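Local coordinates for protein flavin-containing monooxygenase (PDB 6WPU) that probably uses its bound FAD to oxygenate the sulfur of S-allyl-L-cysteine in garlic, as a flavin-dependent S-monooxygenase, at residues A[96-107]-A[446-456]. Residues are numbered along the deposited sequence; the frame is centred on the assembly and turned at random.
Sequences EVMGFLDYPFVE and VAQARETFSKF. With FAD (flavin-adenine dinucleotide), chain B.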
# COMPACT_ATOMS: atom_id res chain seq x y z
N GLU A 96 6.00 -1.95 16.60
CA GLU A 96 7.05 -0.96 16.84
C GLU A 96 7.61 -0.43 15.53
O GLU A 96 7.93 0.76 15.41
CB GLU A 96 8.19 -1.54 17.69
CG GLU A 96 7.80 -2.02 19.09
CD GLU A 96 7.32 -3.48 19.09
OE1 GLU A 96 7.43 -4.15 18.04
OE2 GLU A 96 6.84 -3.94 20.15
N VAL A 97 7.73 -1.30 14.52
CA VAL A 97 8.30 -0.92 13.23
C VAL A 97 7.36 -0.01 12.46
O VAL A 97 7.81 0.89 11.73
CB VAL A 97 8.65 -2.20 12.43
CG1 VAL A 97 8.56 -1.99 10.92
CG2 VAL A 97 10.02 -2.68 12.80
N MET A 98 6.04 -0.19 12.62
CA MET A 98 5.05 0.45 11.76
C MET A 98 4.78 1.91 12.10
O MET A 98 4.28 2.64 11.23
CB MET A 98 3.73 -0.29 11.85
CG MET A 98 3.69 -1.61 11.14
SD MET A 98 2.10 -2.40 11.42
CE MET A 98 0.93 -1.20 10.78
N GLY A 99 5.03 2.35 13.32
CA GLY A 99 4.55 3.66 13.75
C GLY A 99 5.28 4.82 13.09
O GLY A 99 6.45 4.74 12.73
N PHE A 100 4.56 5.93 12.94
CA PHE A 100 5.20 7.20 12.61
C PHE A 100 6.37 7.49 13.55
O PHE A 100 6.37 7.12 14.73
CB PHE A 100 4.18 8.33 12.66
CG PHE A 100 3.12 8.23 11.59
CD1 PHE A 100 3.45 8.43 10.27
CD2 PHE A 100 1.80 7.96 11.92
CE1 PHE A 100 2.49 8.34 9.29
CE2 PHE A 100 0.83 7.88 10.96
CZ PHE A 100 1.17 8.06 9.62
N LEU A 101 7.38 8.17 13.00
CA LEU A 101 8.65 8.35 13.71
C LEU A 101 8.49 9.12 15.02
O LEU A 101 9.27 8.93 15.96
CB LEU A 101 9.65 9.06 12.80
CG LEU A 101 9.99 8.26 11.55
CD1 LEU A 101 10.86 9.06 10.61
CD2 LEU A 101 10.66 6.93 11.93
N ASP A 102 7.51 10.01 15.11
CA ASP A 102 7.33 10.77 16.35
C ASP A 102 6.04 10.40 17.06
O ASP A 102 5.52 11.18 17.86
CB ASP A 102 7.39 12.28 16.07
CG ASP A 102 6.22 12.76 15.23
OD1 ASP A 102 5.46 11.91 14.70
OD2 ASP A 102 6.05 13.99 15.12
N TYR A 103 5.50 9.21 16.79
CA TYR A 103 4.22 8.80 17.33
C TYR A 103 4.22 7.28 17.45
O TYR A 103 3.63 6.58 16.62
CB TYR A 103 3.07 9.28 16.45
CG TYR A 103 1.74 9.29 17.16
CD1 TYR A 103 1.56 10.07 18.30
CD2 TYR A 103 0.68 8.53 16.69
CE1 TYR A 103 0.34 10.09 18.95
CE2 TYR A 103 -0.54 8.54 17.34
CZ TYR A 103 -0.71 9.32 18.46
OH TYR A 103 -1.92 9.33 19.10
N PRO A 104 4.88 6.74 18.47
CA PRO A 104 5.09 5.29 18.54
C PRO A 104 3.79 4.52 18.57
O PRO A 104 2.84 4.88 19.28
CB PRO A 104 5.87 5.11 19.85
CG PRO A 104 6.59 6.43 20.03
CD PRO A 104 5.64 7.46 19.51
N PHE A 105 3.74 3.42 17.81
CA PHE A 105 2.56 2.57 17.73
C PHE A 105 2.56 1.59 18.91
O PHE A 105 2.58 0.37 18.76
CB PHE A 105 2.52 1.86 16.38
CG PHE A 105 1.28 1.02 16.13
CD1 PHE A 105 0.15 1.12 16.93
CD2 PHE A 105 1.25 0.12 15.06
CE1 PHE A 105 -0.97 0.35 16.69
CE2 PHE A 105 0.12 -0.65 14.80
CZ PHE A 105 -0.99 -0.55 15.62
N VAL A 106 2.54 2.17 20.11
CA VAL A 106 2.55 1.37 21.34
C VAL A 106 1.12 1.00 21.71
O VAL A 106 0.16 1.46 21.10
CB VAL A 106 3.26 2.10 22.50
CG1 VAL A 106 4.75 2.19 22.23
CG2 VAL A 106 2.67 3.49 22.73
N GLU A 107 0.99 0.14 22.72
CA GLU A 107 -0.31 -0.24 23.25
C GLU A 107 -1.03 0.98 23.82
O GLU A 107 -0.41 1.95 24.24
CB GLU A 107 -0.13 -1.31 24.33
CG GLU A 107 0.45 -2.65 23.84
CD GLU A 107 1.95 -2.62 23.49
OE1 GLU A 107 2.58 -1.54 23.54
OE2 GLU A 107 2.49 -3.70 23.16
N VAL A 446 12.93 -5.12 20.88
CA VAL A 446 11.78 -4.47 21.50
C VAL A 446 12.24 -3.57 22.63
O VAL A 446 11.78 -2.43 22.76
CB VAL A 446 10.76 -5.52 21.99
CG1 VAL A 446 9.68 -4.85 22.81
CG2 VAL A 446 10.14 -6.25 20.80
N ALA A 447 13.15 -4.07 23.47
CA ALA A 447 13.72 -3.27 24.55
C ALA A 447 14.29 -1.96 24.03
O ALA A 447 13.98 -0.88 24.55
CB ALA A 447 14.79 -4.08 25.28
N GLN A 448 15.12 -2.03 22.98
CA GLN A 448 15.68 -0.82 22.37
C GLN A 448 14.58 0.12 21.87
O GLN A 448 14.63 1.33 22.12
CB GLN A 448 16.62 -1.19 21.22
CG GLN A 448 17.87 -1.92 21.64
CD GLN A 448 19.13 -1.27 21.09
OE1 GLN A 448 20.04 -1.96 20.63
NE2 GLN A 448 19.19 0.06 21.14
N ALA A 449 13.60 -0.43 21.14
CA ALA A 449 12.55 0.42 20.59
C ALA A 449 11.83 1.18 21.69
O ALA A 449 11.61 2.39 21.58
CB ALA A 449 11.56 -0.42 19.77
N ARG A 450 11.47 0.49 22.77
CA ARG A 450 10.75 1.15 23.85
C ARG A 450 11.62 2.20 24.53
O ARG A 450 11.09 3.17 25.09
CB ARG A 450 10.25 0.12 24.87
CG ARG A 450 9.31 -0.91 24.26
CD ARG A 450 8.55 -1.69 25.32
NE ARG A 450 7.80 -2.80 24.74
CZ ARG A 450 7.14 -3.72 25.45
NH1 ARG A 450 7.14 -3.66 26.77
NH2 ARG A 450 6.49 -4.69 24.83
N GLU A 451 12.95 2.04 24.49
CA GLU A 451 13.82 3.09 25.00
C GLU A 451 13.66 4.37 24.20
O GLU A 451 13.44 5.45 24.76
CB GLU A 451 15.28 2.63 24.99
CG GLU A 451 15.79 2.16 26.34
CD GLU A 451 15.29 3.03 27.47
OE1 GLU A 451 14.39 2.59 28.21
OE2 GLU A 451 15.78 4.17 27.62
N THR A 452 13.74 4.27 22.87
CA THR A 452 13.59 5.47 22.06
C THR A 452 12.19 6.06 22.15
O THR A 452 12.03 7.26 21.92
CB THR A 452 13.93 5.18 20.59
OG1 THR A 452 12.90 4.35 20.04
CG2 THR A 452 15.26 4.46 20.47
N PHE A 453 11.18 5.24 22.50
CA PHE A 453 9.82 5.75 22.56
C PHE A 453 9.58 6.64 23.78
O PHE A 453 8.61 7.41 23.78
CB PHE A 453 8.81 4.60 22.57
CG PHE A 453 8.78 3.77 21.29
CD1 PHE A 453 9.36 4.24 20.12
CD2 PHE A 453 8.16 2.53 21.28
CE1 PHE A 453 9.32 3.48 18.95
CE2 PHE A 453 8.12 1.76 20.11
CZ PHE A 453 8.70 2.23 18.95
N SER A 454 10.43 6.55 24.80
CA SER A 454 10.23 7.29 26.05
C SER A 454 10.04 8.78 25.81
O SER A 454 9.14 9.40 26.40
CB SER A 454 11.42 7.07 26.98
OG SER A 454 11.80 5.71 26.99
N LYS A 455 10.86 9.38 24.95
CA LYS A 455 10.79 10.82 24.74
C LYS A 455 9.43 11.28 24.21
O LYS A 455 9.16 12.48 24.22
CB LYS A 455 11.91 11.27 23.80
CG LYS A 455 11.60 11.16 22.32
CD LYS A 455 12.73 11.72 21.47
CE LYS A 455 13.92 10.78 21.47
NZ LYS A 455 13.53 9.43 20.96
N PHE A 456 8.58 10.37 23.75
CA PHE A 456 7.24 10.76 23.29
C PHE A 456 6.16 10.32 24.28
O PHE A 456 6.45 9.84 25.38
CB PHE A 456 6.94 10.16 21.91
CG PHE A 456 8.06 10.31 20.90
CD1 PHE A 456 8.22 11.48 20.19
CD2 PHE A 456 8.92 9.24 20.65
CE1 PHE A 456 9.24 11.60 19.26
CE2 PHE A 456 9.93 9.36 19.71
CZ PHE A 456 10.09 10.53 19.02
PA FAD B . -4.97 4.19 1.49
O1A FAD B . -5.05 3.50 2.85
O2A FAD B . -5.50 3.55 0.30
O5B FAD B . -5.73 5.50 1.47
C5B FAD B . -6.04 6.31 0.34
C4B FAD B . -7.25 7.23 0.65
O4B FAD B . -7.55 8.14 -0.38
C3B FAD B . -8.51 6.46 0.95
O3B FAD B . -9.07 6.88 2.14
C2B FAD B . -9.42 6.78 -0.19
O2B FAD B . -10.76 6.78 0.16
C1B FAD B . -8.94 8.16 -0.56
N9A FAD B . -9.20 8.52 -1.93
C8A FAD B . -8.91 7.74 -3.04
N7A FAD B . -9.28 8.38 -4.16
C5A FAD B . -9.86 9.61 -3.82
C6A FAD B . -10.42 10.66 -4.54
N6A FAD B . -10.50 10.62 -5.98
N1A FAD B . -10.88 11.74 -3.89
C2A FAD B . -10.84 11.83 -2.53
N3A FAD B . -10.31 10.83 -1.79
C4A FAD B . -9.81 9.72 -2.40
N1 FAD B . 1.29 -1.58 6.02
C2 FAD B . 1.79 -1.74 7.37
O2 FAD B . 2.52 -0.76 7.94
N3 FAD B . 1.61 -2.92 8.05
C4 FAD B . 0.89 -3.95 7.48
O4 FAD B . 0.68 -5.12 8.13
C4X FAD B . 0.16 -3.75 6.21
N5 FAD B . -0.76 -4.69 5.77
C5X FAD B . -1.46 -4.46 4.59
C6 FAD B . -2.37 -5.42 4.14
C7 FAD B . -3.08 -5.18 2.97
C7M FAD B . -4.05 -6.23 2.48
C8 FAD B . -2.88 -4.01 2.24
C8M FAD B . -3.62 -3.73 0.98
C9 FAD B . -1.97 -3.05 2.69
C9A FAD B . -1.26 -3.28 3.86
N10 FAD B . -0.33 -2.28 4.33
C10 FAD B . 0.38 -2.51 5.52
C1' FAD B . -0.09 -1.06 3.54
C2' FAD B . -1.09 0.07 3.60
O2' FAD B . -1.44 0.40 2.32
C3' FAD B . -0.34 1.24 4.20
O3' FAD B . -0.21 0.87 5.52
C4' FAD B . -1.05 2.59 4.13
O4' FAD B . -2.34 2.40 4.58
C5' FAD B . -1.04 3.30 2.78
O5' FAD B . -2.05 4.26 2.93
P FAD B . -2.54 5.38 1.92
O1P FAD B . -3.02 6.67 2.67
O2P FAD B . -1.38 5.50 0.86
O3P FAD B . -3.60 4.54 0.98
O HOH W 1 5.70 -2.20 22.24
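A water links the carboxylates of Glu96 and Glu107 to Arg450: it donates to Glu96 OE2 at 2.9 Å and more weakly to Glu107 OE1, and weakly accepts from Arg450 NE. Glu107 OE2 lies 4.4 Å from Arg450 NH2 and well out of the guanidinium plane, so any attraction is probably electrostatic only, while Glu96 OE1 forms a salt bridge with Arg116. Beside this polar edge the contact is apolar. Pro104 CB sits almost over the middle of the Phe453 ring, 3.6 Å from its centroid in a CH-pi contact, and Val106 CG1 comes within 3.6 Å of Phe453 CD2. With CG anti to its carbonyl carbon (chi1 -65°), Phe453 carries its far end to Glu96; Glu96 CG lies 3.9 Å from Phe453 CE2. Cutting Phe453 back to an alanine is likely to open a gap between Pro104, Val106 and Glu96. In the type I beta turn Phe453 to Phe456, the Phe456 ring has Asp102 CA over one face, 4.0 Å from its centroid, and the Asp102 carboxylate bridges Arg39 and Arg43. Helix 443-453 and its tail thus cover loop 99-107 and the end of helix 95-98, whose last residue, Met98, meets the flavin, and Ala449 also packs on helix 416-431.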